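PDB 4O5P: DUF2235 domain-containing protein from Pseudomonas aeruginosa, which probably hydrolyses membrane phospholipids as an effector exported by the type VI secretion system, using a catalytic domain related to alpha/beta hydrolases. Local coordinates for residues S24-E29 against E413-G418; A98-G103 against R109-Y114; D105-G110 against K163-L168; N144-G149 against A240-A245; H409-A414 against A419-P424. All blocks are in the same frame, centred on the assembly; numbering follows the deposited sequence.

Interaction 1: S24-E29 against E413-G418; sequences SKKLSE and EAFEAG
Phe415 reaches across to helix 24-34 and buries its ring tip against Lys26 and Leu27, and Phe415 supplies half of the 128 Å² buried between the segments. Its CE2 lies 3.6 Å from Lys26 CG, while CZ meets Leu27 CD2 at 4.1 Å. Both partners approach the ring obliquely. The ring extends far enough because CG lies opposite the backbone N (chi1 -161°), which carries it outward from helix 403-416 and bridges a 9.1 Å separation between Leu27 CA and Phe415 CA. The side chain of Lys26 touches the ring with its hydrocarbon part: the chain runs past the ring and then bends at chi3 (-78°), and its NZ is hydrogen-bonded to the carbonyl of Thr21. Phe415 also sits where helix 403-416 ends in a Schellman motif, in which Gly418, at positive phi, sends its N back to Phe415 O at 3.2 Å. Helix 24-34 covers this end further along, with Asn30 donating to the same Phe415 carbonyl and Lys33 to that of Glu416. Leu27 points its CB away from the partner segment, yet its CD2 branch swings back to the ring, and both Leu27 and Phe415 rest on Val423 as well.

Interaction 2: A98-G103 against R109-Y114; sequences ASIGSG and RGIFKY
Lys113 lies along the loop 98-103 and buries 97 Å² there, more than any other residue of the contact. Its CB passes the carbonyl oxygen of Ile100 at 3.8 Å. Next, CG takes the position between its own backbone N and carbonyl carbon (chi1 80°), which sends the chain over Gly101, whose O is 4.0 Å from CG. Beyond that the chain is extended. CD passes Ser99 O at 3.2 Å and has Ser99 CB at 4.0 Å on the same side, and CE continues beside that carbonyl. At the tip, NZ donates to Ser99 O at 2.7 Å, tilted 20° from the carbonyl plane, and a second bond runs from NZ to Ile96 O. The ammonium thus grips two carbonyls where helix 91-97 runs out into the loop. Gly101 lets the backbones come close: its CA is 4.0 Å from Phe112 CA and makes a CH...O contact with Ile111 O at 3.4 Å. One water donates to both Ile100 O and Phe112 O, another links Gly101 O to Lys113 N, and Ile100 CG2 packs on Ile111 CG2 at 3.8 Å. Strand 111-116 pairs in parallel with strand 62-71, and the chain between them passes through helices 91-97 and 104-108, so this loop belongs to a beta-alpha-beta crossover of the hydrolase sheet.

Interaction 3: D105-G110 against K163-L168; sequences DINSRG and KSRLKL
Arg165 NH2 is held by a salt bridge to Asp104, and from that position it faces the side chain of Asn107 on the same short helix. The atom modelled as Asn107 ND2 is 3.1 Å from Arg165 NH2, which would set two nitrogens against each other. The amide is probably turned over in the model. If it is flipped, this approach may be a hydrogen bond. The two side chains cross at about a right angle, their amide and guanidinium planes 49° apart, and a bend of the arginine chain at chi3 (101°) brings NH2 to Asn107. Alongside, the bent chain of Lys163 brings NZ to 3.8 Å from Ser108 OG, too far for direct bonding; each of the two atoms has a weak hydrogen bond of its own elsewhere, NZ to the carbonyl oxygen of Thr160 and Ser108 OG to that of Asp104. Tyr159 of helix 139-162 touches both Ser108 and Arg165. The helix ends just beyond in a Schellman motif, where Gly110 N donates to Asn107 O at 2.6 Å. Only 131 Å² is buried, and no apolar pair is involved. The loop 163-168 therefore meets helix 104-108 through polar groups, and the charge of Arg165 is probably balanced chiefly by Asp104, with Asn107 as a polar neighbour.

Interaction 4: N144-G149 against A240-A245; sequences NRINWG and AAEARA
The carboxylate of Glu242 and the guanidinium of Arg145 are turned 53° against each other, and they do not meet head to head. Glu242 lays its acid group along the hydrocarbon part of the arginine: OE1 is 3.6 Å from Arg145 CB, and OE2 is 3.8 Å from Arg145 CD. The charged atoms stay apart, with Arg145 NE 4.9 Å from Glu242 OE2. The extended chain of Arg145 leads its head away, to a salt bridge with Glu128 and to the carbonyls of Gly141 and Pro117, so any attraction between the opposite charges is probably secondary. Beside this pair, Ile146 inserts between Glu242 and Ala245, which lie one turn apart. Its CG1, placed opposite the carbonyl carbon (chi1 -62°), touches Glu242 O at 3.5 Å and Glu242 CB at 3.7 Å, and CD1 continues to Ala245 CB at 3.6 Å. The segment axes approach to 9.3 Å and cross at -53°, a value consistent with ridges-into-grooves packing. Helix 238-254 follows strand 225-236 through what looks like the nucleophile elbow of an alpha/beta hydrolase, and the side chain of Glu242 touches the elbow residues. On the far side of that helix, Ala243 packs on Leu277 and Leu279 of strand 270-280. Helix 139-162 in turn sets Arg145 and Trp148 against Cys116 of strand 111-116, while Ile146 also reaches Phe246 and Trp249 further along helix 238-254.

Interaction 5: H409-A414 against A419-P424; sequences HMYAEA and APLQVP
Ala419 N donates to Ala414 O at 3.0 Å with an N-H...O angle of 160°, the longer-range bond of the Schellman motif that ends helix 403-416, and the chain then folds back along the helix through an inverse gamma turn centred on Pro420. In that fold, Ala414 CB meets both Ala419 CB and Leu421 CD1, each at 3.8 Å, and Ala419 CB comes to 3.2 Å from Ala414 O. Tyr411 carries most of the rest. With CG opposite the backbone N (chi1 175°), it slides past Leu421 in the opposite direction, Tyr411 CD1 lying 3.6 Å from Leu421 CD1. Its hydroxyl ends on the returning chain, donating to Gln422 O at 2.6 Å; that oxygen lies in the plane of the ring, at its edge, and OH is tilted 21° from the carbonyl plane. Val423 CG1 packs by the same hydroxyl at 3.8 Å. The helix lies on the central sheet, with Ala414 on Tyr234 of strand 225-236 and Phe276 of strand 270-280, while Ala419 and Pro420 rest on Tyr232.

In the fold
Interactions 1 and 5 overlap at the end of helix 403-416, sharing Glu413 and Ala414; their centres are 8 Å apart, and Phe415 CE1 touches Val423 CG1 at 3.7 Å. Interaction 2 joins interaction 5 through backbone bonds of loop 98-103 to 419-424: Ala98 O to Gln422 N at 2.7 Å and Ile100 N to Pro420 O at 2.8 Å. Interactions 2 and 3 share Arg109 and Gly110 and lie 10 Å apart between centres. Tyr114 CB touches Trp148 CH2 at 4.1 Å, linking interaction 2 to interaction 4. Interaction 4, about 10 Å from the chain centre, lies by the putative nucleophile elbow, whereas the centre of interaction 3 lies about 22 Å from that of interaction 4.

Interaction 1: S24-E29 against E413-G418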
# COMPACT_ATOMS: atom_id res chain seq x y z
N SER A 24 -2.47 35.74 -3.64
CA SER A 24 -2.91 35.82 -5.03
C SER A 24 -1.73 35.49 -5.95
O SER A 24 -1.93 35.00 -7.07
CB SER A 24 -3.50 37.20 -5.36
OG SER A 24 -2.49 38.19 -5.43
N LYS A 25 -0.52 35.73 -5.47
CA LYS A 25 0.69 35.31 -6.17
C LYS A 25 0.81 33.78 -6.18
O LYS A 25 1.13 33.19 -7.20
CB LYS A 25 1.94 35.94 -5.55
CG LYS A 25 3.24 35.56 -6.24
CD LYS A 25 4.44 36.28 -5.64
CE LYS A 25 5.68 36.08 -6.49
NZ LYS A 25 5.56 36.72 -7.84
N LYS A 26 0.57 33.15 -5.03
CA LYS A 26 0.66 31.69 -4.92
C LYS A 26 -0.26 31.02 -5.93
O LYS A 26 0.14 30.09 -6.67
CB LYS A 26 0.32 31.23 -3.49
CG LYS A 26 -0.23 29.80 -3.43
CD LYS A 26 -0.62 29.35 -2.03
CE LYS A 26 0.59 28.96 -1.19
NZ LYS A 26 0.22 28.17 0.04
N LEU A 27 -1.50 31.52 -5.97
CA LEU A 27 -2.52 30.98 -6.85
C LEU A 27 -2.12 31.26 -8.30
O LEU A 27 -2.26 30.38 -9.18
CB LEU A 27 -3.87 31.62 -6.54
CG LEU A 27 -4.34 31.69 -5.08
CD1 LEU A 27 -5.72 32.32 -4.96
CD2 LEU A 27 -4.33 30.31 -4.44
N SER A 28 -1.63 32.48 -8.52
CA SER A 28 -1.18 32.89 -9.84
C SER A 28 -0.15 31.91 -10.37
O SER A 28 -0.24 31.48 -11.50
CB SER A 28 -0.59 34.31 -9.82
OG SER A 28 -1.61 35.29 -9.75
N GLU A 29 0.80 31.53 -9.52
CA GLU A 29 1.88 30.65 -9.94
C GLU A 29 1.44 29.22 -10.20
O GLU A 29 1.93 28.55 -11.13
CB GLU A 29 3.00 30.64 -8.90
CG GLU A 29 3.68 31.98 -8.75
CD GLU A 29 4.83 31.92 -7.79
OE1 GLU A 29 5.39 30.82 -7.61
OE2 GLU A 29 5.17 32.97 -7.21
N GLU A 413 3.02 20.18 -1.44
CA GLU A 413 4.01 19.73 -2.41
C GLU A 413 3.33 19.68 -3.75
O GLU A 413 3.85 20.22 -4.74
CB GLU A 413 4.56 18.34 -2.04
CG GLU A 413 5.37 18.31 -0.73
CD GLU A 413 6.78 18.77 -0.93
OE1 GLU A 413 7.58 18.66 0.03
OE2 GLU A 413 7.11 19.24 -2.06
N ALA A 414 2.12 19.12 -3.77
CA ALA A 414 1.42 18.91 -5.02
C ALA A 414 1.07 20.28 -5.58
O ALA A 414 1.22 20.52 -6.78
CB ALA A 414 0.18 18.06 -4.80
N PHE A 415 0.68 21.19 -4.70
CA PHE A 415 0.27 22.51 -5.18
C PHE A 415 1.48 23.20 -5.80
O PHE A 415 1.36 23.89 -6.82
CB PHE A 415 -0.34 23.33 -4.03
CG PHE A 415 -1.17 24.48 -4.49
CD1 PHE A 415 -2.53 24.32 -4.75
CD2 PHE A 415 -0.60 25.74 -4.69
CE1 PHE A 415 -3.31 25.39 -5.18
CE2 PHE A 415 -1.37 26.81 -5.13
CZ PHE A 415 -2.73 26.63 -5.38
N GLU A 416 2.65 22.97 -5.21
CA GLU A 416 3.86 23.62 -5.67
C GLU A 416 4.22 23.09 -7.03
O GLU A 416 4.84 23.79 -7.84
CB GLU A 416 5.03 23.32 -4.73
CG GLU A 416 5.68 24.52 -4.07
CD GLU A 416 5.98 25.66 -5.03
OE1 GLU A 416 5.07 26.48 -5.28
OE2 GLU A 416 7.13 25.75 -5.52
N ALA A 417 3.85 21.83 -7.29
CA ALA A 417 4.30 21.18 -8.51
C ALA A 417 3.32 21.39 -9.65
O ALA A 417 3.52 20.89 -10.76
CB ALA A 417 4.58 19.69 -8.26
N GLY A 418 2.25 22.12 -9.38
CA GLY A 418 1.31 22.50 -10.42
C GLY A 418 0.01 21.70 -10.43
O GLY A 418 -0.74 21.75 -11.40

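Interaction 2: A98-G103 against R109-Y114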
# COMPACT_ATOMS: atom_id res chain seq x y z
N ALA A 98 -10.39 17.19 -3.04
CA ALA A 98 -9.89 18.56 -3.22
C ALA A 98 -9.27 18.81 -4.59
O ALA A 98 -8.75 19.91 -4.85
CB ALA A 98 -8.89 18.91 -2.12
N SER A 99 -9.28 17.80 -5.45
CA SER A 99 -8.77 17.95 -6.80
C SER A 99 -9.87 18.40 -7.78
O SER A 99 -11.04 18.04 -7.64
CB SER A 99 -8.12 16.65 -7.29
OG SER A 99 -6.83 16.44 -6.72
N ILE A 100 -9.47 19.19 -8.77
CA ILE A 100 -10.37 19.65 -9.81
C ILE A 100 -10.50 18.57 -10.89
O ILE A 100 -9.54 17.85 -11.15
CB ILE A 100 -9.82 20.96 -10.41
CG1 ILE A 100 -9.69 22.02 -9.32
CG2 ILE A 100 -10.67 21.45 -11.58
CD1 ILE A 100 -8.74 23.16 -9.67
N GLY A 101 -11.68 18.43 -11.50
CA GLY A 101 -11.86 17.47 -12.58
C GLY A 101 -13.20 16.77 -12.55
O GLY A 101 -13.36 15.68 -13.11
N SER A 102 -14.17 17.39 -11.91
CA SER A 102 -15.49 16.79 -11.79
C SER A 102 -16.47 17.52 -12.70
O SER A 102 -16.57 18.75 -12.66
CB SER A 102 -15.97 16.84 -10.34
OG SER A 102 -17.22 16.19 -10.19
N GLY A 103 -17.18 16.76 -13.53
CA GLY A 103 -18.21 17.32 -14.40
C GLY A 103 -17.83 17.48 -15.87
O GLY A 103 -16.66 17.67 -16.20
N ARG A 109 -12.85 21.34 -20.26
CA ARG A 109 -11.77 22.31 -20.09
C ARG A 109 -10.41 21.64 -19.87
O ARG A 109 -9.40 22.33 -19.65
CB ARG A 109 -12.08 23.28 -18.97
CG ARG A 109 -13.35 24.11 -19.20
CD ARG A 109 -13.12 25.54 -18.74
NE ARG A 109 -14.34 26.17 -18.24
CZ ARG A 109 -14.83 25.96 -17.02
NH1 ARG A 109 -14.22 25.13 -16.19
NH2 ARG A 109 -15.94 26.58 -16.64
N GLY A 110 -10.38 20.31 -19.93
CA GLY A 110 -9.13 19.57 -19.97
C GLY A 110 -8.61 19.04 -18.64
O GLY A 110 -7.52 18.47 -18.57
N ILE A 111 -9.38 19.24 -17.58
CA ILE A 111 -9.00 18.72 -16.28
C ILE A 111 -9.91 17.56 -15.89
O ILE A 111 -11.14 17.69 -15.91
CB ILE A 111 -9.04 19.82 -15.20
CG1 ILE A 111 -8.12 20.97 -15.58
CG2 ILE A 111 -8.63 19.25 -13.84
CD1 ILE A 111 -8.13 22.11 -14.59
N PHE A 112 -9.28 16.42 -15.54
CA PHE A 112 -9.98 15.18 -15.20
C PHE A 112 -9.45 14.66 -13.87
O PHE A 112 -8.29 14.88 -13.54
CB PHE A 112 -9.71 14.11 -16.26
CG PHE A 112 -10.24 14.44 -17.61
CD1 PHE A 112 -9.53 15.26 -18.48
CD2 PHE A 112 -11.46 13.92 -18.03
CE1 PHE A 112 -10.04 15.57 -19.75
CE2 PHE A 112 -11.97 14.22 -19.28
CZ PHE A 112 -11.27 15.05 -20.14
N LYS A 113 -10.29 13.95 -13.11
CA LYS A 113 -9.80 13.25 -11.92
C LYS A 113 -10.42 11.86 -11.80
O LYS A 113 -11.58 11.64 -12.20
CB LYS A 113 -9.98 14.08 -10.64
CG LYS A 113 -11.38 14.07 -10.03
CD LYS A 113 -11.45 15.09 -8.90
CE LYS A 113 -12.76 15.00 -8.12
NZ LYS A 113 -12.83 16.05 -7.04
N TYR A 114 -9.64 10.92 -11.27
CA TYR A 114 -10.05 9.54 -11.17
C TYR A 114 -9.65 8.98 -9.82
O TYR A 114 -8.56 9.28 -9.30
CB TYR A 114 -9.39 8.71 -12.28
CG TYR A 114 -9.76 9.16 -13.68
CD1 TYR A 114 -10.93 8.71 -14.28
CD2 TYR A 114 -8.93 10.00 -14.41
CE1 TYR A 114 -11.28 9.10 -15.57
CE2 TYR A 114 -9.26 10.40 -15.69
CZ TYR A 114 -10.44 9.95 -16.26
OH TYR A 114 -10.77 10.34 -17.54
O HOH W 1 -7.29 16.99 -11.78
O HOH W 2 -12.77 13.54 -14.58

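Interaction 3: D105-G110 against K163-L168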
# COMPACT_ATOMS: atom_id res chain seq x y z
N ASP A 105 -18.29 19.96 -17.88
CA ASP A 105 -17.71 21.27 -18.15
C ASP A 105 -16.20 21.29 -17.90
O ASP A 105 -15.42 21.56 -18.82
CB ASP A 105 -18.40 22.31 -17.28
CG ASP A 105 -18.25 23.70 -17.83
OD1 ASP A 105 -17.14 24.25 -17.72
OD2 ASP A 105 -19.24 24.23 -18.39
N ILE A 106 -15.79 20.97 -16.67
CA ILE A 106 -14.38 20.99 -16.30
C ILE A 106 -13.55 20.02 -17.13
O ILE A 106 -12.42 20.33 -17.52
CB ILE A 106 -14.16 20.65 -14.82
CG1 ILE A 106 -15.13 21.44 -13.93
CG2 ILE A 106 -12.72 20.96 -14.42
CD1 ILE A 106 -14.83 22.94 -13.91
N ASN A 107 -14.10 18.83 -17.37
CA ASN A 107 -13.47 17.84 -18.24
C ASN A 107 -13.22 18.45 -19.63
O ASN A 107 -12.10 18.43 -20.14
CB ASN A 107 -14.34 16.57 -18.35
CG ASN A 107 -14.29 15.70 -17.09
OD1 ASN A 107 -13.40 15.83 -16.25
ND2 ASN A 107 -15.25 14.79 -16.96
N SER A 108 -14.27 19.01 -20.22
CA SER A 108 -14.16 19.70 -21.50
C SER A 108 -13.14 20.83 -21.46
O SER A 108 -12.61 21.24 -22.49
CB SER A 108 -15.52 20.24 -21.94
OG SER A 108 -16.31 19.19 -22.45
N ARG A 109 -12.85 21.34 -20.26
CA ARG A 109 -11.77 22.31 -20.09
C ARG A 109 -10.41 21.64 -19.87
O ARG A 109 -9.40 22.33 -19.65
CB ARG A 109 -12.08 23.28 -18.97
CG ARG A 109 -13.35 24.11 -19.20
CD ARG A 109 -13.12 25.54 -18.74
NE ARG A 109 -14.34 26.17 -18.24
CZ ARG A 109 -14.83 25.96 -17.02
NH1 ARG A 109 -14.22 25.13 -16.19
NH2 ARG A 109 -15.94 26.58 -16.64
N GLY A 110 -10.38 20.31 -19.93
CA GLY A 110 -9.13 19.57 -19.97
C GLY A 110 -8.61 19.04 -18.64
O GLY A 110 -7.52 18.47 -18.57
N LYS A 163 -16.02 13.61 -26.98
CA LYS A 163 -17.12 14.01 -26.10
C LYS A 163 -17.99 12.84 -25.59
O LYS A 163 -19.17 13.01 -25.27
CB LYS A 163 -18.00 15.07 -26.75
CG LYS A 163 -17.21 16.28 -27.26
CD LYS A 163 -16.29 16.86 -26.18
CE LYS A 163 -15.45 18.00 -26.74
NZ LYS A 163 -14.49 18.57 -25.74
N SER A 164 -17.39 11.66 -25.52
CA SER A 164 -18.02 10.53 -24.84
C SER A 164 -16.95 9.87 -23.98
O SER A 164 -15.76 10.14 -24.15
CB SER A 164 -18.58 9.53 -25.85
OG SER A 164 -17.58 9.12 -26.77
N ARG A 165 -17.36 9.02 -23.05
CA ARG A 165 -16.38 8.32 -22.23
C ARG A 165 -16.50 6.83 -22.48
O ARG A 165 -17.53 6.36 -22.96
CB ARG A 165 -16.61 8.65 -20.75
CG ARG A 165 -17.97 9.28 -20.45
CD ARG A 165 -17.94 10.10 -19.16
NE ARG A 165 -17.83 11.54 -19.38
CZ ARG A 165 -17.66 12.44 -18.40
NH1 ARG A 165 -17.58 12.03 -17.14
NH2 ARG A 165 -17.57 13.73 -18.67
N LEU A 166 -15.44 6.09 -22.17
CA LEU A 166 -15.44 4.64 -22.41
C LEU A 166 -16.57 3.94 -21.65
O LEU A 166 -16.83 4.25 -20.49
CB LEU A 166 -14.09 4.03 -22.04
CG LEU A 166 -12.85 4.53 -22.79
CD1 LEU A 166 -11.59 3.92 -22.17
CD2 LEU A 166 -12.92 4.21 -24.27
N LYS A 167 -17.27 3.03 -22.31
CA LYS A 167 -18.29 2.25 -21.62
C LYS A 167 -17.64 1.28 -20.63
O LYS A 167 -16.64 0.64 -20.95
CB LYS A 167 -19.18 1.50 -22.60
CG LYS A 167 -20.33 2.34 -23.16
CD LYS A 167 -21.04 1.59 -24.27
CE LYS A 167 -20.05 1.14 -25.33
NZ LYS A 167 -19.22 2.28 -25.80
N LEU A 168 -18.24 1.19 -19.45
CA LEU A 168 -17.81 0.30 -18.37
C LEU A 168 -17.50 -1.13 -18.85
O LEU A 168 -16.58 -1.78 -18.36
CB LEU A 168 -18.89 0.29 -17.29
CG LEU A 168 -18.69 -0.50 -16.00
CD1 LEU A 168 -19.27 0.27 -14.83
CD2 LEU A 168 -19.36 -1.83 -16.10

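Interaction 4: N144-G149 against A240-A245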
# COMPACT_ATOMS: atom_id res chain seq x y z
N ASN A 144 -4.83 -5.29 -11.60
CA ASN A 144 -6.05 -4.80 -12.24
C ASN A 144 -6.30 -3.33 -11.95
O ASN A 144 -6.84 -2.60 -12.80
CB ASN A 144 -7.27 -5.61 -11.78
CG ASN A 144 -7.23 -7.04 -12.26
OD1 ASN A 144 -6.54 -7.38 -13.23
ND2 ASN A 144 -7.99 -7.90 -11.58
N ARG A 145 -5.94 -2.89 -10.75
CA ARG A 145 -6.05 -1.46 -10.41
C ARG A 145 -5.08 -0.57 -11.20
O ARG A 145 -5.44 0.52 -11.68
CB ARG A 145 -5.89 -1.27 -8.89
CG ARG A 145 -7.11 -1.79 -8.12
CD ARG A 145 -6.88 -1.81 -6.60
NE ARG A 145 -8.11 -2.13 -5.89
CZ ARG A 145 -8.71 -3.32 -5.93
NH1 ARG A 145 -8.19 -4.32 -6.66
NH2 ARG A 145 -9.82 -3.52 -5.24
N ILE A 146 -3.83 -1.02 -11.33
CA ILE A 146 -2.86 -0.34 -12.18
C ILE A 146 -3.37 -0.24 -13.63
O ILE A 146 -3.35 0.83 -14.24
CB ILE A 146 -1.49 -1.07 -12.15
CG1 ILE A 146 -0.92 -1.07 -10.73
CG2 ILE A 146 -0.49 -0.39 -13.06
CD1 ILE A 146 0.06 -2.18 -10.48
N ASN A 147 -3.86 -1.34 -14.16
CA ASN A 147 -4.33 -1.34 -15.54
C ASN A 147 -5.58 -0.50 -15.78
O ASN A 147 -5.71 0.16 -16.82
CB ASN A 147 -4.47 -2.78 -16.07
CG ASN A 147 -3.11 -3.43 -16.32
OD1 ASN A 147 -2.16 -2.74 -16.68
ND2 ASN A 147 -3.00 -4.75 -16.11
N TRP A 148 -6.49 -0.51 -14.81
CA TRP A 148 -7.64 0.40 -14.79
C TRP A 148 -7.12 1.83 -14.88
O TRP A 148 -7.62 2.63 -15.67
CB TRP A 148 -8.40 0.25 -13.46
CG TRP A 148 -9.64 1.11 -13.38
CD1 TRP A 148 -10.88 0.80 -13.87
CD2 TRP A 148 -9.76 2.39 -12.75
NE1 TRP A 148 -11.76 1.82 -13.59
CE2 TRP A 148 -11.10 2.81 -12.91
CE3 TRP A 148 -8.87 3.25 -12.09
CZ2 TRP A 148 -11.56 4.03 -12.43
CZ3 TRP A 148 -9.33 4.46 -11.62
CH2 TRP A 148 -10.67 4.84 -11.79
N GLY A 149 -6.10 2.12 -14.08
CA GLY A 149 -5.47 3.44 -14.08
C GLY A 149 -4.99 3.82 -15.46
O GLY A 149 -5.33 4.91 -15.96
N ALA A 240 0.14 3.07 -3.22
CA ALA A 240 1.42 3.69 -3.54
C ALA A 240 2.28 2.73 -4.36
O ALA A 240 2.94 3.12 -5.33
CB ALA A 240 2.15 4.12 -2.26
N ALA A 241 2.26 1.45 -3.98
CA ALA A 241 2.91 0.42 -4.80
C ALA A 241 2.34 0.43 -6.22
O ALA A 241 3.10 0.37 -7.21
CB ALA A 241 2.74 -0.95 -4.17
N GLU A 242 1.01 0.49 -6.31
CA GLU A 242 0.33 0.55 -7.59
C GLU A 242 0.73 1.78 -8.38
O GLU A 242 0.90 1.71 -9.58
CB GLU A 242 -1.18 0.53 -7.42
CG GLU A 242 -1.78 -0.82 -7.00
CD GLU A 242 -3.04 -0.62 -6.22
OE1 GLU A 242 -3.76 0.35 -6.53
OE2 GLU A 242 -3.31 -1.40 -5.28
N ALA A 243 0.86 2.92 -7.71
CA ALA A 243 1.27 4.15 -8.41
C ALA A 243 2.66 4.00 -9.00
O ALA A 243 2.93 4.46 -10.12
CB ALA A 243 1.22 5.33 -7.50
N ARG A 244 3.55 3.37 -8.25
CA ARG A 244 4.92 3.21 -8.72
C ARG A 244 5.01 2.26 -9.91
O ARG A 244 5.68 2.55 -10.92
CB ARG A 244 5.81 2.79 -7.54
CG ARG A 244 5.87 3.90 -6.50
CD ARG A 244 6.43 3.46 -5.14
NE ARG A 244 7.87 3.16 -5.17
CZ ARG A 244 8.61 3.08 -4.07
NH1 ARG A 244 8.05 3.31 -2.89
NH2 ARG A 244 9.90 2.77 -4.14
N ALA A 245 4.31 1.14 -9.81
CA ALA A 245 4.23 0.23 -10.95
C ALA A 245 3.57 0.93 -12.15
O ALA A 245 4.04 0.81 -13.27
CB ALA A 245 3.48 -1.05 -10.57

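Interaction 5: H409-A414 against A419-P424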
# COMPACT_ATOMS: atom_id res chain seq x y z
N HIS A 409 0.97 18.41 4.12
CA HIS A 409 2.29 18.50 3.54
C HIS A 409 2.17 18.08 2.08
O HIS A 409 2.69 18.77 1.18
CB HIS A 409 3.28 17.62 4.32
CG HIS A 409 4.68 17.64 3.79
ND1 HIS A 409 5.69 16.89 4.35
CD2 HIS A 409 5.23 18.29 2.74
CE1 HIS A 409 6.81 17.08 3.67
NE2 HIS A 409 6.55 17.93 2.68
N MSE A 410 1.41 17.01 1.84
CA MSE A 410 1.39 16.43 0.51
C MSE A 410 0.71 17.45 -0.37
O MSE A 410 1.17 17.74 -1.49
CB MSE A 410 0.64 15.09 0.49
CG MSE A 410 0.70 14.41 -0.89
SE MSE A 410 2.52 13.84 -1.31
CE MSE A 410 2.46 12.16 -0.34
N TYR A 411 -0.33 18.07 0.20
CA TYR A 411 -1.09 19.05 -0.54
C TYR A 411 -0.15 20.13 -1.03
O TYR A 411 -0.12 20.46 -2.23
CB TYR A 411 -2.19 19.63 0.35
CG TYR A 411 -2.96 20.75 -0.29
CD1 TYR A 411 -4.10 20.49 -1.04
CD2 TYR A 411 -2.56 22.07 -0.12
CE1 TYR A 411 -4.82 21.54 -1.62
CE2 TYR A 411 -3.26 23.10 -0.69
CZ TYR A 411 -4.38 22.85 -1.44
OH TYR A 411 -5.05 23.92 -2.00
N ALA A 412 0.69 20.63 -0.11
CA ALA A 412 1.51 21.79 -0.44
C ALA A 412 2.47 21.39 -1.55
O ALA A 412 2.64 22.14 -2.52
CB ALA A 412 2.28 22.28 0.79
N GLU A 413 3.02 20.18 -1.44
CA GLU A 413 4.01 19.73 -2.41
C GLU A 413 3.33 19.68 -3.75
O GLU A 413 3.85 20.22 -4.74
CB GLU A 413 4.56 18.34 -2.04
CG GLU A 413 5.37 18.31 -0.73
CD GLU A 413 6.78 18.77 -0.93
OE1 GLU A 413 7.58 18.66 0.03
OE2 GLU A 413 7.11 19.24 -2.06
N ALA A 414 2.12 19.12 -3.77
CA ALA A 414 1.42 18.91 -5.02
C ALA A 414 1.07 20.28 -5.58
O ALA A 414 1.22 20.52 -6.78
CB ALA A 414 0.18 18.06 -4.80
N ALA A 419 -0.27 20.98 -9.35
CA ALA A 419 -1.48 20.14 -9.28
C ALA A 419 -2.80 20.93 -9.32
O ALA A 419 -2.92 21.98 -8.69
CB ALA A 419 -1.44 19.24 -8.04
N PRO A 420 -3.81 20.41 -10.05
CA PRO A 420 -5.10 21.09 -10.14
C PRO A 420 -5.87 20.92 -8.85
O PRO A 420 -6.80 20.10 -8.79
CB PRO A 420 -5.81 20.35 -11.29
CG PRO A 420 -4.72 19.65 -12.03
CD PRO A 420 -3.74 19.25 -10.95
N LEU A 421 -5.49 21.69 -7.83
CA LEU A 421 -6.08 21.53 -6.50
C LEU A 421 -6.99 22.70 -6.12
O LEU A 421 -6.68 23.87 -6.42
CB LEU A 421 -4.98 21.37 -5.45
CG LEU A 421 -4.29 20.01 -5.41
CD1 LEU A 421 -3.08 20.00 -4.47
CD2 LEU A 421 -5.32 18.94 -4.99
N GLN A 422 -8.10 22.40 -5.47
CA GLN A 422 -8.95 23.46 -4.93
C GLN A 422 -8.21 24.16 -3.79
O GLN A 422 -7.32 23.56 -3.16
CB GLN A 422 -10.27 22.89 -4.43
CG GLN A 422 -11.02 22.02 -5.46
CD GLN A 422 -12.05 21.12 -4.82
OE1 GLN A 422 -12.44 21.33 -3.67
NE2 GLN A 422 -12.49 20.10 -5.56
N VAL A 423 -8.55 25.42 -3.53
CA VAL A 423 -8.04 26.10 -2.34
C VAL A 423 -9.23 26.45 -1.46
O VAL A 423 -10.37 26.38 -1.91
CB VAL A 423 -7.28 27.39 -2.69
CG1 VAL A 423 -6.20 27.10 -3.73
CG2 VAL A 423 -8.24 28.46 -3.21
N PRO A 424 -8.97 26.78 -0.19
CA PRO A 424 -10.04 27.43 0.56
C PRO A 424 -10.30 28.83 -0.02
O PRO A 424 -11.44 29.27 0.04
CB PRO A 424 -9.48 27.53 1.98
CG PRO A 424 -8.01 27.28 1.85
CD PRO A 424 -7.84 26.39 0.68